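Local structure of hypothetical protein Rv2991 (Mycobacterium tuberculosis, 1RFE) at residues I50-K55 against V70-E75; T26-G31 against P36-M41; A100-G105 against P122-M127. The protein is of uncharacterised function but probably binds the deazaflavin coenzyme F420 and may act as an oxidoreductase. All blocks are in the same frame, centred on the assembly; numbering follows the deposited sequence.

Contact 1 (I50-K55 against V70-E75); sequences IWLETK and VSFLLE
Ile50 and Leu52 project from one strand onto the ring of Phe72 on another, packing inside a beta-barrel of the pyridoxamine 5'-phosphate oxidase-like (split-barrel) kind. The strands are not sheet neighbours: their segment axes stay 10.7 Å apart, their directions differ by 106°, and no hydrogen bond joins them. Only side chains span the gap, and every residue that touches is buried.

Ile50 comes first and reaches across with its longer branch. CG1 lies opposite the carbonyl carbon (chi1 -67°) and the chain then runs nearly straight, which carries Ile50 CD1 to 3.9 Å from Phe72 CE2. The same methyl lies 4.4 Å from Leu74 CD1, a looser contact that extends the apolar patch one step along the second strand. The other branch plays a separate part: Ile50 CG2 stands 4.2 Å above the plane of the Phe72 ring, displaced toward its rim.

Two residues on, Leu52 again turns its side chain to the interior. Around both inward residues, Tyr43 of strand 36-46 and Ile136 of strand 131-138 add further apolar contacts, while backbone hydrogen bonds between Ile50 and Ile136 and between Leu52 and Val134 hold the first strand in its sheet. Phe72 has CG anti to the backbone N (chi1 -167°), which sends its ring out toward the first strand; Ile50 CD1 meets the CD2-CE2 side of that ring. On the CE1 side, Leu52 CD2 approaches obliquely to 4.1 Å from Phe72 CE1.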
# COMPACT_ATOMS: atom_id res chain seq x y z
N ILE A 50 1.98 -4.06 -5.00
CA ILE A 50 1.30 -4.11 -3.73
C ILE A 50 0.09 -5.04 -3.82
O ILE A 50 -0.70 -4.94 -4.76
CB ILE A 50 0.83 -2.67 -3.25
CG1 ILE A 50 2.05 -1.81 -2.95
CG2 ILE A 50 -0.12 -2.75 -2.01
CD1 ILE A 50 1.81 -0.33 -2.86
N TRP A 51 0.01 -5.93 -2.82
CA TRP A 51 -1.12 -6.81 -2.59
C TRP A 51 -1.62 -6.68 -1.18
O TRP A 51 -0.82 -6.54 -0.24
CB TRP A 51 -0.75 -8.28 -2.76
CG TRP A 51 -0.42 -8.78 -4.15
CD1 TRP A 51 0.60 -8.38 -4.90
CD2 TRP A 51 -1.14 -9.76 -4.91
NE1 TRP A 51 0.59 -9.03 -6.10
CE2 TRP A 51 -0.43 -9.93 -6.11
CE3 TRP A 51 -2.28 -10.54 -4.67
CZ2 TRP A 51 -0.84 -10.85 -7.10
CZ3 TRP A 51 -2.67 -11.46 -5.64
CH2 TRP A 51 -1.96 -11.60 -6.84
N LEU A 52 -2.93 -6.84 -1.04
CA LEU A 52 -3.60 -6.81 0.21
C LEU A 52 -4.26 -8.16 0.45
O LEU A 52 -4.42 -8.95 -0.48
CB LEU A 52 -4.64 -5.68 0.26
CG LEU A 52 -4.12 -4.31 -0.19
CD1 LEU A 52 -5.24 -3.32 -0.28
CD2 LEU A 52 -2.97 -3.73 0.68
N GLU A 53 -4.57 -8.43 1.73
CA GLU A 53 -5.38 -9.59 2.08
C GLU A 53 -6.59 -9.09 2.82
O GLU A 53 -6.46 -8.17 3.62
CB GLU A 53 -4.58 -10.64 2.89
CG GLU A 53 -3.93 -10.20 4.21
CD GLU A 53 -4.82 -10.39 5.43
OE1 GLU A 53 -5.09 -9.37 6.13
N THR A 54 -7.75 -9.65 2.53
CA THR A 54 -8.97 -9.24 3.19
C THR A 54 -9.96 -10.43 3.25
O THR A 54 -9.86 -11.39 2.46
CB THR A 54 -9.59 -7.99 2.47
OG1 THR A 54 -10.76 -7.54 3.18
CG2 THR A 54 -10.16 -8.36 1.09
N LYS A 55 -10.93 -10.40 4.14
CA LYS A 55 -11.90 -11.50 4.15
C LYS A 55 -12.67 -11.46 2.82
O LYS A 55 -12.92 -10.38 2.27
CB LYS A 55 -12.83 -11.42 5.37
CG LYS A 55 -12.12 -11.76 6.74
CD LYS A 55 -13.11 -11.69 7.90
N VAL A 70 -9.47 1.66 -7.35
CA VAL A 70 -8.83 1.83 -6.06
C VAL A 70 -7.85 2.97 -6.08
O VAL A 70 -7.29 3.33 -7.15
CB VAL A 70 -7.98 0.62 -5.59
CG1 VAL A 70 -8.78 -0.32 -4.92
CG2 VAL A 70 -7.16 -0.04 -6.73
N SER A 71 -7.63 3.54 -4.89
CA SER A 71 -6.48 4.42 -4.66
C SER A 71 -5.72 3.95 -3.45
O SER A 71 -6.32 3.39 -2.49
CB SER A 71 -6.93 5.86 -4.43
OG SER A 71 -7.67 6.30 -5.53
N PHE A 72 -4.41 4.16 -3.46
CA PHE A 72 -3.60 3.72 -2.31
C PHE A 72 -2.51 4.74 -2.11
O PHE A 72 -1.84 5.12 -3.06
CB PHE A 72 -3.04 2.32 -2.57
CG PHE A 72 -2.47 1.64 -1.36
CD1 PHE A 72 -3.28 1.02 -0.45
CD2 PHE A 72 -1.09 1.61 -1.15
CE1 PHE A 72 -2.72 0.39 0.66
CE2 PHE A 72 -0.54 0.98 -0.08
CZ PHE A 72 -1.36 0.36 0.84
N LEU A 73 -2.33 5.18 -0.85
CA LEU A 73 -1.41 6.26 -0.52
C LEU A 73 -0.44 5.85 0.60
O LEU A 73 -0.85 5.36 1.65
CB LEU A 73 -2.18 7.53 -0.10
CG LEU A 73 -1.35 8.83 0.16
CD1 LEU A 73 -2.13 10.12 -0.09
CD2 LEU A 73 -0.86 8.92 1.61
N LEU A 74 0.85 6.07 0.35
CA LEU A 74 1.91 5.91 1.32
C LEU A 74 2.57 7.26 1.55
O LEU A 74 2.87 7.97 0.61
CB LEU A 74 2.98 4.95 0.77
CG LEU A 74 2.61 3.47 0.63
CD1 LEU A 74 3.60 2.73 -0.24
CD2 LEU A 74 2.50 2.84 2.03
N GLU A 75 2.88 7.56 2.80
CA GLU A 75 3.46 8.83 3.14
C GLU A 75 4.26 8.72 4.42
O GLU A 75 3.89 7.98 5.35
CB GLU A 75 2.31 9.88 3.26
CG GLU A 75 2.20 10.75 4.50
CD GLU A 75 1.84 10.05 5.79
OE1 GLU A 75 0.90 9.22 5.81
OE2 GLU A 75 2.51 10.35 6.80

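Contact 2 (T26-G31 against P36-M41); sequences TLATIG and PHLTAM
Four backbone hydrogen bonds zip Leu27 to Thr39 and Thr29 to His37, defining an antiparallel beta hairpin. Each of these hydrogen-bonded pairs is closed by two bonds; the shortest, from His37 N to Thr29 O, measures 2.8 Å and is close to linear (172° at the hydrogen). Thr26-Ala40, Ala28-Leu38 and Ile30-Pro36 are the alternating non-hydrogen-bonded pairs, and CA-H...O contacts supplement the bonding, as between Ala28 CA and His37 O at 3.3 Å.

Apolar contacts fall on both faces. On the face that carries Thr26, Ala28 CB and Leu38 CD2 are only 3.4 Å apart, tighter than ordinary van der Waals packing. On the face bearing Leu27 and Thr29, Leu27 CB meets CG of the selenomethionine Met41 at 4.0 Å.

Polar side chains gather on this second face. Thr29 OG1 hydrogen-bonds Asn63 OD1; a water donates to His37 O at 2.9 Å and only weakly to Thr29 OG1. In one of the two His37 conformers, ND1 also bonds Asn63 OD1, and Gly31 CA makes a tentative CH-pi contact over the ring.

Helix 59-66, which supplies Asn63, packs against Thr29 and His37. Strand 69-76 pairs with the other edge of strand 25-30, and Leu52 of strand 49-55 touches Leu27 and Met41.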
# COMPACT_ATOMS: atom_id res chain seq x y z
N THR A 26 -2.85 3.90 3.16
CA THR A 26 -4.29 4.11 3.13
C THR A 26 -4.89 3.68 1.80
O THR A 26 -4.52 4.20 0.75
CB THR A 26 -4.60 5.59 3.36
OG1 THR A 26 -4.07 6.01 4.63
CG2 THR A 26 -6.10 5.83 3.49
N LEU A 27 -5.83 2.73 1.87
CA LEU A 27 -6.55 2.26 0.73
C LEU A 27 -7.88 2.99 0.69
O LEU A 27 -8.49 3.20 1.72
CB LEU A 27 -6.79 0.75 0.85
CG LEU A 27 -7.68 0.10 -0.22
CD1 LEU A 27 -6.94 -0.03 -1.52
CD2 LEU A 27 -8.17 -1.21 0.27
N ALA A 28 -8.29 3.43 -0.50
CA ALA A 28 -9.65 3.88 -0.73
C ALA A 28 -10.31 2.96 -1.76
O ALA A 28 -9.81 2.82 -2.86
CB ALA A 28 -9.68 5.31 -1.27
N THR A 29 -11.46 2.42 -1.42
CA THR A 29 -12.36 1.82 -2.42
C THR A 29 -13.64 2.66 -2.52
O THR A 29 -13.87 3.63 -1.76
CB THR A 29 -12.74 0.34 -2.02
OG1 THR A 29 -13.37 0.32 -0.72
CG2 THR A 29 -11.54 -0.54 -1.80
N ILE A 30 -14.49 2.30 -3.45
CA ILE A 30 -15.64 3.12 -3.73
C ILE A 30 -16.86 2.43 -3.13
O ILE A 30 -17.16 1.33 -3.48
CB ILE A 30 -15.81 3.30 -5.24
CG1 ILE A 30 -14.60 4.01 -5.77
CG2 ILE A 30 -17.13 4.11 -5.56
CD1 ILE A 30 -14.63 4.23 -7.24
N GLY A 31 -17.52 3.09 -2.17
CA GLY A 31 -18.71 2.53 -1.59
C GLY A 31 -19.84 2.44 -2.59
O GLY A 31 -19.78 3.05 -3.64
N PRO A 36 -16.11 7.46 -0.75
CA PRO A 36 -14.83 6.81 -0.58
C PRO A 36 -14.74 6.11 0.79
O PRO A 36 -15.09 6.70 1.80
CB PRO A 36 -13.82 7.93 -0.69
CG PRO A 36 -14.52 9.10 -1.05
CD PRO A 36 -15.98 8.91 -0.85
N HIS A 37 -14.35 4.85 0.77
CA HIS A 37 -14.28 4.04 1.97
C HIS A 37 -12.80 3.87 2.26
O HIS A 37 -12.09 3.29 1.45
CB HIS A 37 -14.94 2.67 1.76
CG HIS A 37 -16.43 2.68 1.91
ND1 HIS A 37 -17.23 1.62 1.51
CD2 HIS A 37 -17.27 3.61 2.44
CE1 HIS A 37 -18.49 1.90 1.79
NE2 HIS A 37 -18.55 3.11 2.33
N LEU A 38 -12.36 4.39 3.42
CA LEU A 38 -10.94 4.40 3.76
C LEU A 38 -10.54 3.41 4.84
O LEU A 38 -11.20 3.33 5.88
CB LEU A 38 -10.55 5.78 4.23
CG LEU A 38 -10.78 6.97 3.29
CD1 LEU A 38 -10.20 8.28 3.91
CD2 LEU A 38 -10.27 6.68 1.83
N THR A 39 -9.42 2.70 4.63
CA THR A 39 -8.87 1.80 5.67
C THR A 39 -7.34 1.92 5.67
O THR A 39 -6.74 2.19 4.64
CB THR A 39 -9.27 0.33 5.42
OG1 THR A 39 -8.62 -0.16 4.24
CG2 THR A 39 -10.77 0.16 5.12
N ALA A 40 -6.72 1.82 6.85
CA ALA A 40 -5.27 1.79 6.97
C ALA A 40 -4.83 0.31 6.92
O ALA A 40 -5.29 -0.49 7.71
CB ALA A 40 -4.87 2.38 8.24
N MSE A 41 -3.96 -0.03 5.97
CA MSE A 41 -3.66 -1.42 5.61
C MSE A 41 -2.13 -1.68 5.74
O MSE A 41 -1.35 -0.90 5.26
CB MSE A 41 -4.06 -1.68 4.12
CG MSE A 41 -5.60 -1.66 3.80
SE MSE A 41 -6.48 -2.97 4.87
CE MSE A 41 -6.06 -4.49 3.81
O HOH W 1 -11.17 0.51 1.80

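Contact 3 (A100-G105 against P122-M127); sequences ALHRVG and PMVDQM
Gly105 brings bare backbone against Val124 where two helices pass almost at right angles. The segment axes come within 9.3 Å and their directions differ by 107°, but the approach is closer at the glycine, where Gly105 CA and Val124 CA are 5.6 Å apart. This is the tight part of the contact. Val124 holds CG1 anti to its backbone N (chi1 179°), and that methyl rests on the main chain of the other helix, with Val124 CG1 3.6 Å from Gly105 C and 3.7 Å from Gly105 CA. One turn further on, the selenomethionine Met127 approaches the same residue: its CG stands anti to the backbone N (chi1 165°) and chi2 is extended, which carries Met127 SE to 3.8 Å from Gly105 O, while the bend at chi3 only turns the terminal methyl. Both meetings are plain packing, and no direct hydrogen bond crosses between the segments. Trp109, later in helix 98-112, continues the apolar surface by touching both Val124 and Met127.

Toward the start of the first segment the fit becomes looser. His102 ND1 is 4.3 Å from Val124 CG1, which approaches its ring obliquely. His102 and Asp125 are not in direct contact, with ND1 and OD1 4.6 Å apart. A water lies between them and donates to Asp125 OD1 at 2.8 Å, but its separation from the histidine is too short to be trusted, so the bridge remains doubtful. Asp125, an exposed residue, has a firmer partner in Lys121, with which OD1 forms a salt bridge.

A neighbouring flank of the first helix meets the sheet, where Val104 packs on Trp51 and Glu53 of strand 49-55. The geometry is that of a near-perpendicular helix-helix crossing with glycine at the close approach, here joining a short helix to the longer one that lies against the split barrel.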
# COMPACT_ATOMS: atom_id res chain seq x y z
N ALA A 100 -1.01 -17.96 -5.12
CA ALA A 100 -0.94 -16.53 -4.97
C ALA A 100 -1.21 -16.10 -3.55
O ALA A 100 -0.55 -15.18 -3.09
CB ALA A 100 -1.85 -15.83 -5.89
N LEU A 101 -2.21 -16.69 -2.90
CA LEU A 101 -2.53 -16.33 -1.51
C LEU A 101 -1.39 -16.66 -0.58
O LEU A 101 -1.10 -15.91 0.33
CB LEU A 101 -3.75 -17.06 -1.00
CG LEU A 101 -5.09 -16.83 -1.71
CD1 LEU A 101 -6.15 -17.72 -1.06
CD2 LEU A 101 -5.47 -15.36 -1.68
N HIS A 102 -0.74 -17.78 -0.83
CA HIS A 102 0.34 -18.20 0.03
C HIS A 102 1.54 -17.20 -0.08
O HIS A 102 2.11 -16.81 0.94
CB HIS A 102 0.78 -19.63 -0.36
CG HIS A 102 1.95 -20.09 0.42
ND1 HIS A 102 1.86 -20.38 1.76
CD2 HIS A 102 3.26 -20.22 0.09
CE1 HIS A 102 3.06 -20.73 2.20
NE2 HIS A 102 3.92 -20.64 1.21
N ARG A 103 1.85 -16.76 -1.29
CA ARG A 103 2.83 -15.67 -1.51
C ARG A 103 2.46 -14.35 -0.78
O ARG A 103 3.34 -13.68 -0.24
CB ARG A 103 2.98 -15.41 -3.02
CG ARG A 103 3.55 -16.58 -3.81
CD ARG A 103 4.13 -16.24 -5.18
NE ARG A 103 3.05 -16.04 -6.14
CZ ARG A 103 2.61 -16.93 -7.05
NH1 ARG A 103 3.18 -18.11 -7.23
NH2 ARG A 103 1.59 -16.61 -7.83
N VAL A 104 1.17 -13.99 -0.76
CA VAL A 104 0.69 -12.82 -0.00
C VAL A 104 0.97 -13.07 1.46
O VAL A 104 1.60 -12.23 2.12
CB VAL A 104 -0.84 -12.50 -0.29
CG1 VAL A 104 -1.41 -11.49 0.73
CG2 VAL A 104 -0.96 -11.95 -1.67
N GLY A 105 0.63 -14.27 1.95
CA GLY A 105 0.75 -14.58 3.35
C GLY A 105 2.21 -14.56 3.80
O GLY A 105 2.52 -14.03 4.86
N PRO A 122 1.47 -23.55 8.95
CA PRO A 122 0.09 -23.60 9.51
C PRO A 122 -0.43 -22.23 9.94
O PRO A 122 -1.64 -22.00 9.96
CB PRO A 122 0.22 -24.52 10.74
CG PRO A 122 1.43 -25.32 10.52
CD PRO A 122 2.38 -24.45 9.70
N MSE A 123 0.48 -21.36 10.34
CA MSE A 123 0.14 -20.05 10.85
C MSE A 123 -0.18 -19.05 9.71
O MSE A 123 -1.12 -18.28 9.78
CB MSE A 123 1.26 -19.58 11.76
CG MSE A 123 1.32 -20.43 13.09
SE MSE A 123 2.41 -19.52 14.49
CE MSE A 123 1.37 -17.97 14.66
N VAL A 124 0.58 -19.16 8.64
CA VAL A 124 0.31 -18.44 7.40
C VAL A 124 -0.95 -18.99 6.72
O VAL A 124 -1.78 -18.22 6.25
CB VAL A 124 1.54 -18.50 6.49
CG1 VAL A 124 1.31 -17.77 5.11
CG2 VAL A 124 2.71 -17.86 7.21
N ASP A 125 -1.12 -20.31 6.71
CA ASP A 125 -2.37 -20.94 6.25
C ASP A 125 -3.56 -20.35 7.00
O ASP A 125 -4.58 -20.09 6.41
CB ASP A 125 -2.36 -22.49 6.44
CG ASP A 125 -1.48 -23.27 5.41
OD1 ASP A 125 -1.11 -22.72 4.31
OD2 ASP A 125 -1.09 -24.47 5.64
N GLN A 126 -3.42 -20.14 8.31
CA GLN A 126 -4.53 -19.65 9.12
C GLN A 126 -4.82 -18.16 8.95
O GLN A 126 -5.97 -17.74 8.94
CB GLN A 126 -4.27 -19.95 10.61
CG GLN A 126 -5.52 -20.19 11.43
CD GLN A 126 -5.14 -20.42 12.90
OE1 GLN A 126 -4.91 -21.56 13.33
NE2 GLN A 126 -5.03 -19.33 13.66
N MSE A 127 -3.78 -17.36 8.82
CA MSE A 127 -3.91 -15.94 8.49
C MSE A 127 -4.71 -15.78 7.17
O MSE A 127 -5.55 -14.87 7.04
CB MSE A 127 -2.52 -15.30 8.37
CG MSE A 127 -2.45 -13.90 7.68
SE MSE A 127 -0.63 -13.53 6.95
CE MSE A 127 0.29 -13.36 8.66
O HOH W 2 -0.31 -20.51 2.80

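The contacts follow one another along the chain: contact 2 closes before contact 1 opens, and contact 3 comes last. Contacts 1 and 2, with centres 8 Å apart, belong to the same antiparallel sheet. Strand pairings 25-30, 36-46, 49-55, 131-138, 84-95 and 69-76 return to 25-30, closing a barrel; contact 2 is a hairpin in its wall and contact 1 packs across its interior. Probable backbone hydrogen bonds join them directly, including Ser71 O to Ala28 N at 2.8 Å. Contact 3 is peripheral, its centre about 17 Å from that of contact 1, and helix 98-112 meets strand 49-55. Contacts 1 and 2 thus build one barrel, while contact 3 joins helices attached to its outside.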